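Local coordinates for 5-formaminoimidazole-4-carboxamide-1-(Beta)-D-ribofuranosyl 5'-monophosphate synthetase (Thermococcus kodakarensis, PDB 2PBZ), which binds ATP and is probably a magnesium- or manganese-dependent carbon-nitrogen ligase that makes the formylated carboxamide ribonucleotide on the purine route to IMP, at residues R113-V117 / R161-I166; S178-E182 / L300-R306. All coordinates share one frame; numbering follows the deposited sequence.

Contact 1 of 2, residues R113-V117 / R161-I166. With ATP (adenosine-5'-triphosphate), chain D.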
ATOM      1  N   ARG A 113       3.583  25.300  11.476  1.00 64.51           N
ATOM      2  CA  ARG A 113       4.799  24.737  10.922  1.00 65.99           C
ATOM      3  C   ARG A 113       5.749  24.272  12.027  1.00 66.65           C
ATOM      4  O   ARG A 113       5.615  24.668  13.182  1.00 66.95           O
ATOM      5  CB  ARG A 113       5.475  25.758   9.997  1.00 66.85           C
ATOM      6  CG  ARG A 113       6.337  26.807  10.671  1.00 69.18           C
ATOM      7  CD  ARG A 113       6.675  27.949   9.684  1.00 71.03           C
ATOM      8  NE  ARG A 113       5.951  29.182  10.007  1.00 72.73           N
ATOM      9  CZ  ARG A 113       4.622  29.272  10.093  1.00 73.87           C
ATOM     10  NH1 ARG A 113       3.865  28.196   9.872  1.00 74.07           N
ATOM     11  NH2 ARG A 113       4.045  30.429  10.425  1.00 73.55           N
ATOM     12  N   VAL A 114       6.681  23.391  11.690  1.00 67.36           N
ATOM     13  CA  VAL A 114       7.633  22.942  12.693  1.00 68.30           C
ATOM     14  C   VAL A 114       8.432  24.171  13.073  1.00 69.61           C
ATOM     15  O   VAL A 114       8.780  24.978  12.211  1.00 70.79           O
ATOM     16  CB  VAL A 114       8.598  21.891  12.149  1.00 67.44           C
ATOM     17  CG1 VAL A 114       7.832  20.631  11.834  1.00 69.22           C
ATOM     18  CG2 VAL A 114       9.295  22.417  10.904  1.00 67.69           C
ATOM     19  N   GLU A 115       8.703  24.323  14.366  1.00 70.95           N
ATOM     20  CA  GLU A 115       9.452  25.467  14.868  1.00 71.48           C
ATOM     21  C   GLU A 115      10.925  25.382  14.462  1.00 70.67           C
ATOM     22  O   GLU A 115      11.508  24.293  14.381  1.00 69.32           O
ATOM     23  CB  GLU A 115       9.339  25.547  16.397  1.00 73.66           C
ATOM     24  CG  GLU A 115      10.090  24.430  17.137  1.00 77.65           C
ATOM     25  CD  GLU A 115      10.064  24.576  18.671  1.00 79.36           C
ATOM     26  OE1 GLU A 115      10.102  25.737  19.164  1.00 79.22           O
ATOM     27  OE2 GLU A 115      10.028  23.529  19.371  1.00 79.97           O
ATOM     28  N   VAL A 116      11.510  26.549  14.199  1.00 71.03           N
ATOM     29  CA  VAL A 116      12.921  26.663  13.820  1.00 70.56           C
ATOM     30  C   VAL A 116      13.748  26.808  15.093  1.00 70.07           C
ATOM     31  O   VAL A 116      13.299  27.394  16.083  1.00 70.46           O
ATOM     32  CB  VAL A 116      13.153  27.894  12.912  1.00 70.58           C
ATOM     33  CG1 VAL A 116      14.576  27.895  12.380  1.00 70.16           C
ATOM     34  CG2 VAL A 116      12.141  27.884  11.769  1.00 70.36           C
ATOM     35  N   VAL A 117      14.958  26.267  15.079  1.00 69.81           N
ATOM     36  CA  VAL A 117      15.800  26.335  16.262  1.00 69.51           C
ATOM     37  C   VAL A 117      17.193  26.841  15.975  1.00 70.30           C
ATOM     38  O   VAL A 117      17.926  26.256  15.176  1.00 70.55           O
ATOM     39  CB  VAL A 117      15.935  24.960  16.925  1.00 69.10           C
ATOM     40  CG1 VAL A 117      16.817  25.072  18.155  1.00 68.08           C
ATOM     41  CG2 VAL A 117      14.552  24.406  17.264  1.00 67.94           C
ATOM     42  N   ARG A 161      18.721  25.031   7.939  1.00 66.98           N
ATOM     43  CA  ARG A 161      17.865  25.449   9.039  1.00 65.39           C
ATOM     44  C   ARG A 161      17.823  24.270  10.006  1.00 64.69           C
ATOM     45  O   ARG A 161      17.970  23.122   9.587  1.00 64.09           O
ATOM     46  CB  ARG A 161      16.465  25.755   8.506  1.00 64.32           C
ATOM     47  CG  ARG A 161      15.368  25.697   9.547  1.00 63.97           C
ATOM     48  CD  ARG A 161      13.976  25.453   8.913  1.00 63.30           C
ATOM     49  NE  ARG A 161      13.432  26.602   8.177  1.00 61.25           N
ATOM     50  CZ  ARG A 161      12.151  26.719   7.828  1.00 59.68           C
ATOM     51  NH1 ARG A 161      11.287  25.761   8.142  1.00 58.88           N
ATOM     52  NH2 ARG A 161      11.725  27.800   7.186  1.00 58.29           N
ATOM     53  N   VAL A 162      17.633  24.555  11.294  1.00 64.55           N
ATOM     54  CA  VAL A 162      17.585  23.520  12.323  1.00 63.72           C
ATOM     55  C   VAL A 162      16.185  23.450  12.883  1.00 63.84           C
ATOM     56  O   VAL A 162      15.619  24.468  13.284  1.00 63.58           O
ATOM     57  CB  VAL A 162      18.554  23.830  13.468  1.00 63.58           C
ATOM     58  CG1 VAL A 162      18.636  22.638  14.419  1.00 64.85           C
ATOM     59  CG2 VAL A 162      19.923  24.163  12.906  1.00 63.00           C
ATOM     60  N   GLU A 163      15.618  22.248  12.920  1.00 65.26           N
ATOM     61  CA  GLU A 163      14.255  22.095  13.411  1.00 66.30           C
ATOM     62  C   GLU A 163      14.161  21.108  14.547  1.00 66.52           C
ATOM     63  O   GLU A 163      15.008  20.224  14.692  1.00 66.53           O
ATOM     64  CB  GLU A 163      13.324  21.672  12.263  1.00 66.84           C
ATOM     65  CG  GLU A 163      13.532  22.477  10.986  1.00 69.36           C
ATOM     66  CD  GLU A 163      12.507  22.176   9.902  1.00 70.86           C
ATOM     67  OE1 GLU A 163      12.289  20.981   9.570  1.00 71.73           O
ATOM     68  OE2 GLU A 163      11.927  23.152   9.366  1.00 71.97           O
ATOM     69  N   ARG A 164      13.123  21.284  15.362  1.00 67.37           N
ATOM     70  CA  ARG A 164      12.854  20.419  16.504  1.00 68.02           C
ATOM     71  C   ARG A 164      12.635  19.021  15.940  1.00 67.60           C
ATOM     72  O   ARG A 164      11.923  18.858  14.952  1.00 67.83           O
ATOM     73  CB  ARG A 164      11.585  20.901  17.214  1.00 70.18           C
ATOM     74  CG  ARG A 164      11.270  20.225  18.546  1.00 72.99           C
ATOM     75  CD  ARG A 164      12.248  20.672  19.633  1.00 76.78           C
ATOM     76  NE  ARG A 164      11.827  20.257  20.975  1.00 79.80           N
ATOM     77  CZ  ARG A 164      11.765  18.993  21.398  1.00 81.07           C
ATOM     78  NH1 ARG A 164      12.101  17.989  20.584  1.00 81.53           N
ATOM     79  NH2 ARG A 164      11.360  18.729  22.643  1.00 80.92           N
ATOM     80  N   PHE A 165      13.260  18.015  16.542  1.00 67.30           N
ATOM     81  CA  PHE A 165      13.080  16.655  16.062  1.00 66.40           C
ATOM     82  C   PHE A 165      11.683  16.175  16.438  1.00 66.36           C
ATOM     83  O   PHE A 165      11.268  16.291  17.598  1.00 65.65           O
ATOM     84  CB  PHE A 165      14.088  15.722  16.697  1.00 67.40           C
ATOM     85  CG  PHE A 165      14.009  14.312  16.177  1.00 68.32           C
ATOM     86  CD1 PHE A 165      14.791  13.918  15.089  1.00 68.18           C
ATOM     87  CD2 PHE A 165      13.165  13.373  16.776  1.00 67.38           C
ATOM     88  CE1 PHE A 165      14.746  12.608  14.600  1.00 67.71           C
ATOM     89  CE2 PHE A 165      13.114  12.057  16.293  1.00 68.14           C
ATOM     90  CZ  PHE A 165      13.911  11.674  15.201  1.00 66.96           C
ATOM     91  N   ILE A 166      10.958  15.625  15.472  1.00 65.44           N
ATOM     92  CA  ILE A 166       9.613  15.134  15.744  1.00 65.64           C
ATOM     93  C   ILE A 166       9.453  13.709  15.238  1.00 65.42           C
ATOM     94  O   ILE A 166       9.576  13.452  14.039  1.00 66.66           O
ATOM     95  CB  ILE A 166       8.540  16.014  15.073  1.00 64.93           C
ATOM     96  CG1 ILE A 166       8.659  17.463  15.566  1.00 64.86           C
ATOM     97  CG2 ILE A 166       7.163  15.462  15.380  1.00 64.62           C
ATOM     98  CD1 ILE A 166       7.808  18.452  14.772  1.00 65.49           C
TER
HETATM   99  PG  ATP D 400      14.254  18.026  -0.558  1.00 92.29           P
HETATM  100  O1G ATP D 400      13.971  19.447  -0.086  1.00 92.23           O
HETATM  101  O2G ATP D 400      15.771  17.987  -1.225  1.00 89.97           O
HETATM  102  O3G ATP D 400      13.150  17.569  -1.682  1.00 90.78           O
HETATM  103  PB  ATP D 400      12.689  17.012   1.403  1.00 80.79           P
HETATM  104  O1B ATP D 400      12.380  18.374   1.903  1.00 81.49           O
HETATM  105  O2B ATP D 400      11.572  16.543   0.320  1.00 80.94           O
HETATM  106  O3B ATP D 400      14.177  16.999   0.716  1.00 86.40           O
HETATM  107  PA  ATP D 400      11.436  15.700   3.548  1.00 74.18           P
HETATM  108  O1A ATP D 400      10.268  15.243   2.761  1.00 74.88           O
HETATM  109  O2A ATP D 400      11.074  17.041   4.355  1.00 74.00           O
HETATM  110  O3A ATP D 400      12.784  15.945   2.614  1.00 78.08           O
HETATM  111  O5' ATP D 400      11.956  14.546   4.543  1.00 71.76           O
HETATM  112  C5' ATP D 400      10.946  14.089   5.390  1.00 70.05           C
HETATM  113  C4' ATP D 400      11.618  12.987   6.200  1.00 67.80           C
HETATM  114  O4' ATP D 400      12.749  13.493   6.984  1.00 65.41           O
HETATM  115  C3' ATP D 400      10.646  12.291   7.152  1.00 66.49           C
HETATM  116  O3' ATP D 400      10.551  10.934   6.803  1.00 67.23           O
HETATM  117  C2' ATP D 400      11.203  12.475   8.546  1.00 66.05           C
HETATM  118  O2' ATP D 400      11.509  11.194   9.129  1.00 65.55           O
HETATM  119  C1' ATP D 400      12.454  13.360   8.396  1.00 65.07           C
HETATM  120  N9  ATP D 400      12.147  14.668   9.018  1.00 64.36           N
HETATM  121  C8  ATP D 400      11.800  15.844   8.383  1.00 63.82           C
HETATM  122  N7  ATP D 400      11.603  16.786   9.244  1.00 64.27           N
HETATM  123  C5  ATP D 400      11.797  16.290  10.494  1.00 65.37           C
HETATM  124  C6  ATP D 400      11.741  16.828  11.819  1.00 66.01           C
HETATM  125  N6  ATP D 400      11.401  18.171  12.006  1.00 66.30           N
HETATM  126  N1  ATP D 400      12.012  15.995  12.884  1.00 66.34           N
HETATM  127  C2  ATP D 400      12.340  14.700  12.714  1.00 64.76           C
HETATM  128  N3  ATP D 400      12.409  14.169  11.483  1.00 64.13           N
HETATM  129  C4  ATP D 400      12.160  14.920  10.369  1.00 64.67           C
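V117 and V162 tie the two backbones together: V117 N donates to V162 O over 2.6 Å with an N-H...O angle of 154°. V162 O also takes a CA-H contact from V116 CA at 3.5 Å, and V116 and E163 form a single beta bridge. V116 lies across R161 at about a right angle, its CG1 on R161 CG and its CG2 over one face of the guanidinium, displaced toward the rim. V114 splits its two methyls: CG1 meets I166 CD1 at 3.7 Å, while CG2 presses on the carboxylate of E163, 3.1 Å from OE2. E115 and R164 run side by side in the same direction, their carboxylate and guanidinium planes 19° apart; E115 OE2 rests on the CG and CD methylenes and stays 4.1 Å from R164 NE, beyond salt-bridge range.

At R164 the strand gives way to the segment that meets the adenine, consistent with the ATP-grasp fold. R164 O accepts from ATP N6 at 3.1 Å, and I166 N donates to ATP N1 at 2.8 Å, so two backbone groups read the amino edge of the base. Between them, F165 sets one ring face against ATP C2; the F165 side chain also packs on V204 of a second subunit.

Behind this, R161 fixes E163. A bend about its CG-CD bond (chi3 -72°) swings the guanidinium back so that NH1 reaches E163 OE2 in its own plane, at 3.0 Å. R131 makes a second salt bridge to that oxygen, and D103 on helix 99-109 takes R161 NH2. Farther out, backbone bonds join E163 to F129 on strand 128-131, and V114 to A262 on strand 261-266.

Contact 2 of 2, residues S178-E182 / L300-R306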
ATOM      1  N   SER A 178      -8.852  22.892  -9.052  1.00 43.18           N
ATOM      2  CA  SER A 178      -9.164  23.000 -10.461  1.00 44.40           C
ATOM      3  C   SER A 178      -9.961  24.231 -10.806  1.00 46.45           C
ATOM      4  O   SER A 178     -11.008  24.480 -10.213  1.00 48.06           O
ATOM      5  CB  SER A 178      -9.932  21.774 -10.924  1.00 43.07           C
ATOM      6  OG  SER A 178     -11.253  21.821 -10.457  1.00 44.56           O
ATOM      7  N   PRO A 179      -9.462  25.042 -11.753  1.00 47.23           N
ATOM      8  CA  PRO A 179     -10.192  26.252 -12.148  1.00 46.80           C
ATOM      9  C   PRO A 179     -11.416  25.840 -12.940  1.00 47.43           C
ATOM     10  O   PRO A 179     -12.509  26.343 -12.728  1.00 47.96           O
ATOM     11  CB  PRO A 179      -9.178  27.008 -12.989  1.00 46.30           C
ATOM     12  CG  PRO A 179      -7.883  26.645 -12.337  1.00 46.30           C
ATOM     13  CD  PRO A 179      -8.040  25.153 -12.124  1.00 46.33           C
ATOM     14  N   ILE A 180     -11.237  24.891 -13.843  1.00 49.21           N
ATOM     15  CA  ILE A 180     -12.357  24.420 -14.653  1.00 50.90           C
ATOM     16  C   ILE A 180     -13.557  24.003 -13.827  1.00 51.58           C
ATOM     17  O   ILE A 180     -14.692  24.114 -14.295  1.00 52.61           O
ATOM     18  CB  ILE A 180     -11.969  23.226 -15.517  1.00 51.61           C
ATOM     19  CG1 ILE A 180     -10.735  23.574 -16.346  1.00 53.35           C
ATOM     20  CG2 ILE A 180     -13.118  22.856 -16.425  1.00 52.60           C
ATOM     21  CD1 ILE A 180     -10.920  24.800 -17.213  1.00 55.87           C
ATOM     22  N   LEU A 181     -13.308  23.519 -12.607  1.00 51.56           N
ATOM     23  CA  LEU A 181     -14.392  23.071 -11.722  1.00 50.58           C
ATOM     24  C   LEU A 181     -14.509  23.963 -10.487  1.00 50.31           C
ATOM     25  O   LEU A 181     -15.460  23.869  -9.716  1.00 49.53           O
ATOM     26  CB  LEU A 181     -14.161  21.615 -11.298  1.00 50.76           C
ATOM     27  CG  LEU A 181     -13.969  20.591 -12.422  1.00 51.39           C
ATOM     28  CD1 LEU A 181     -13.726  19.211 -11.847  1.00 51.82           C
ATOM     29  CD2 LEU A 181     -15.198  20.576 -13.306  1.00 50.86           C
ATOM     30  N   GLU A 182     -13.527  24.833 -10.310  1.00 50.21           N
ATOM     31  CA  GLU A 182     -13.511  25.762  -9.195  1.00 51.80           C
ATOM     32  C   GLU A 182     -13.666  25.051  -7.864  1.00 51.87           C
ATOM     33  O   GLU A 182     -14.490  25.443  -7.031  1.00 52.19           O
ATOM     34  CB  GLU A 182     -14.624  26.804  -9.353  1.00 53.96           C
ATOM     35  CG  GLU A 182     -14.534  27.628 -10.631  1.00 57.95           C
ATOM     36  CD  GLU A 182     -15.425  28.874 -10.605  1.00 59.96           C
ATOM     37  OE1 GLU A 182     -15.128  29.812  -9.810  1.00 57.99           O
ATOM     38  OE2 GLU A 182     -16.425  28.909 -11.375  1.00 60.55           O
ATOM     39  N   LEU A 300     -10.837  18.929 -20.226  1.00 55.74           N
ATOM     40  CA  LEU A 300     -12.031  19.675 -19.882  1.00 56.93           C
ATOM     41  C   LEU A 300     -11.905  21.097 -20.389  1.00 58.29           C
ATOM     42  O   LEU A 300     -12.862  21.665 -20.889  1.00 59.61           O
ATOM     43  CB  LEU A 300     -12.242  19.696 -18.372  1.00 57.13           C
ATOM     44  CG  LEU A 300     -12.772  18.411 -17.764  1.00 56.54           C
ATOM     45  CD1 LEU A 300     -12.981  18.621 -16.279  1.00 57.05           C
ATOM     46  CD2 LEU A 300     -14.081  18.022 -18.448  1.00 57.18           C
ATOM     47  N   ALA A 301     -10.718  21.669 -20.249  1.00 59.52           N
ATOM     48  CA  ALA A 301     -10.484  23.019 -20.714  1.00 61.46           C
ATOM     49  C   ALA A 301     -10.636  23.091 -22.242  1.00 63.55           C
ATOM     50  O   ALA A 301     -11.228  24.028 -22.772  1.00 64.63           O
ATOM     51  CB  ALA A 301      -9.097  23.479 -20.287  1.00 59.94           C
ATOM     52  N   GLU A 302     -10.109  22.093 -22.941  1.00 64.85           N
ATOM     53  CA  GLU A 302     -10.194  22.035 -24.395  1.00 66.32           C
ATOM     54  C   GLU A 302     -11.636  22.110 -24.862  1.00 66.60           C
ATOM     55  O   GLU A 302     -12.005  22.964 -25.682  1.00 66.57           O
ATOM     56  CB  GLU A 302      -9.615  20.722 -24.904  1.00 68.38           C
ATOM     57  CG  GLU A 302      -8.169  20.530 -24.590  1.00 71.57           C
ATOM     58  CD  GLU A 302      -7.288  21.416 -25.434  1.00 73.56           C
ATOM     59  OE1 GLU A 302      -7.529  22.655 -25.447  1.00 75.25           O
ATOM     60  OE2 GLU A 302      -6.362  20.868 -26.081  1.00 72.48           O
ATOM     61  N   GLU A 303     -12.443  21.197 -24.335  1.00 66.66           N
ATOM     62  CA  GLU A 303     -13.829  21.103 -24.711  1.00 67.69           C
ATOM     63  C   GLU A 303     -14.644  22.330 -24.343  1.00 68.49           C
ATOM     64  O   GLU A 303     -15.811  22.426 -24.725  1.00 68.97           O
ATOM     65  CB  GLU A 303     -14.437  19.857 -24.071  1.00 68.07           C
ATOM     66  CG  GLU A 303     -13.584  18.622 -24.252  1.00 68.45           C
ATOM     67  CD  GLU A 303     -14.069  17.445 -23.434  1.00 69.68           C
ATOM     68  OE1 GLU A 303     -14.252  17.606 -22.197  1.00 69.87           O
ATOM     69  OE2 GLU A 303     -14.257  16.353 -24.026  1.00 70.36           O
ATOM     70  N   GLU A 304     -14.044  23.274 -23.624  1.00 69.09           N
ATOM     71  CA  GLU A 304     -14.782  24.472 -23.217  1.00 70.78           C
ATOM     72  C   GLU A 304     -14.066  25.777 -23.580  1.00 71.94           C
ATOM     73  O   GLU A 304     -14.388  26.858 -23.075  1.00 72.09           O
ATOM     74  CB  GLU A 304     -15.056  24.400 -21.716  1.00 70.38           C
ATOM     75  CG  GLU A 304     -15.875  23.176 -21.331  1.00 69.93           C
ATOM     76  CD  GLU A 304     -15.650  22.732 -19.897  1.00 70.12           C
ATOM     77  OE1 GLU A 304     -15.850  23.557 -18.970  1.00 69.68           O
ATOM     78  OE2 GLU A 304     -15.274  21.547 -19.704  1.00 68.94           O
ATOM     79  N   ASP A 305     -13.091  25.665 -24.468  1.00 73.00           N
ATOM     80  CA  ASP A 305     -12.344  26.823 -24.917  1.00 73.41           C
ATOM     81  C   ASP A 305     -11.693  27.565 -23.752  1.00 72.64           C
ATOM     82  O   ASP A 305     -11.195  28.682 -23.926  1.00 72.22           O
ATOM     83  CB  ASP A 305     -13.267  27.770 -25.698  1.00 75.05           C
ATOM     84  CG  ASP A 305     -12.505  28.707 -26.629  1.00 77.11           C
ATOM     85  OD1 ASP A 305     -13.139  29.613 -27.211  1.00 77.87           O
ATOM     86  OD2 ASP A 305     -11.278  28.536 -26.787  1.00 77.83           O
ATOM     87  N   ARG A 306     -11.706  26.963 -22.562  1.00 72.28           N
ATOM     88  CA  ARG A 306     -11.059  27.593 -21.412  1.00 72.13           C
ATOM     89  C   ARG A 306      -9.593  27.471 -21.812  1.00 71.76           C
ATOM     90  O   ARG A 306      -9.105  28.236 -22.636  1.00 73.32           O
ATOM     91  CB  ARG A 306     -11.314  26.802 -20.129  1.00 72.44           C
ATOM     92  CG  ARG A 306     -12.021  27.566 -19.025  1.00 72.70           C
ATOM     93  CD  ARG A 306     -13.541  27.580 -19.206  1.00 72.91           C
ATOM     94  NE  ARG A 306     -14.244  26.838 -18.157  1.00 72.73           N
ATOM     95  CZ  ARG A 306     -14.148  27.087 -16.850  1.00 72.59           C
ATOM     96  NH1 ARG A 306     -13.371  28.072 -16.402  1.00 72.05           N
ATOM     97  NH2 ARG A 306     -14.826  26.342 -15.986  1.00 71.92           N
TER
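I180 is the bump here, pushed from a tight turn into a hollow formed by L300, A301, E304 and R306. Its CG2 sits against L300 CB at 3.8 Å and also touches the carboxylate of E304 at OE1. The other branch runs deeper: CG1 stands anti to the carbonyl carbon (chi1 -54°), and a second bend at chi2 (-57°) turns I180 CD1 toward the helix end, 3.8 Å from A301 CB and 3.5 Å from R306 CG.

R306 makes the far wall. Its chain, bent at chi2 and chi3, slides past I180 in the opposite direction and lays the guanidinium under the methyl, with I180 CD1 over the centre of one face, 3.9 Å above the plane of R306. NH2 of R306 also comes within 2.8 Å of I180 O, but at an angle too poor for a hydrogen bond. The charge is met instead by a salt bridge from NH1 to E309 and by a long one from R306 NE to E304 OE1, 3.7 Å. With an alanine here, the face under I180 CD1 would go, and both E304 and E309 would probably lose a positive partner. At the edge of the hollow L181 crosses L300 at about a right angle, L181 CD2 meeting L300 CD1 at 4.2 Å.

The chain curls round to bring R306 back: a type I turn from E302 to D305 bends it as it leaves helix 290-302, and E304 N bonds to A301 O. The bump belongs to the hairpin connection between strands 170-178 and 183-194 of the five-stranded antiparallel sheet; this connection rests on the same helix, S178 and P179 touching E297 and L181 touching R293, with W284 beside L181 and I247 beside P179.

Overall arrangement
The two contacts sit at opposite flanks of the chain, with their own centres 40 Å apart and their nearest atoms about 23 Å apart, so neither touches the other. Contact 1 is complete in sequence before contact 2 begins, and strand 170-178 is the physical connection: it begins four residues after I166, carries Y170 and Y172 of the ATP pocket near its start, and ends at S178 in contact 2. Contact 1 is part of the pocket itself, supplying E163, R164, F165 and I166 round the adenine. Contact 2 lies far from the ATP pocket and joins the far end of the same strand, with its turn, to the end of helix 290-302.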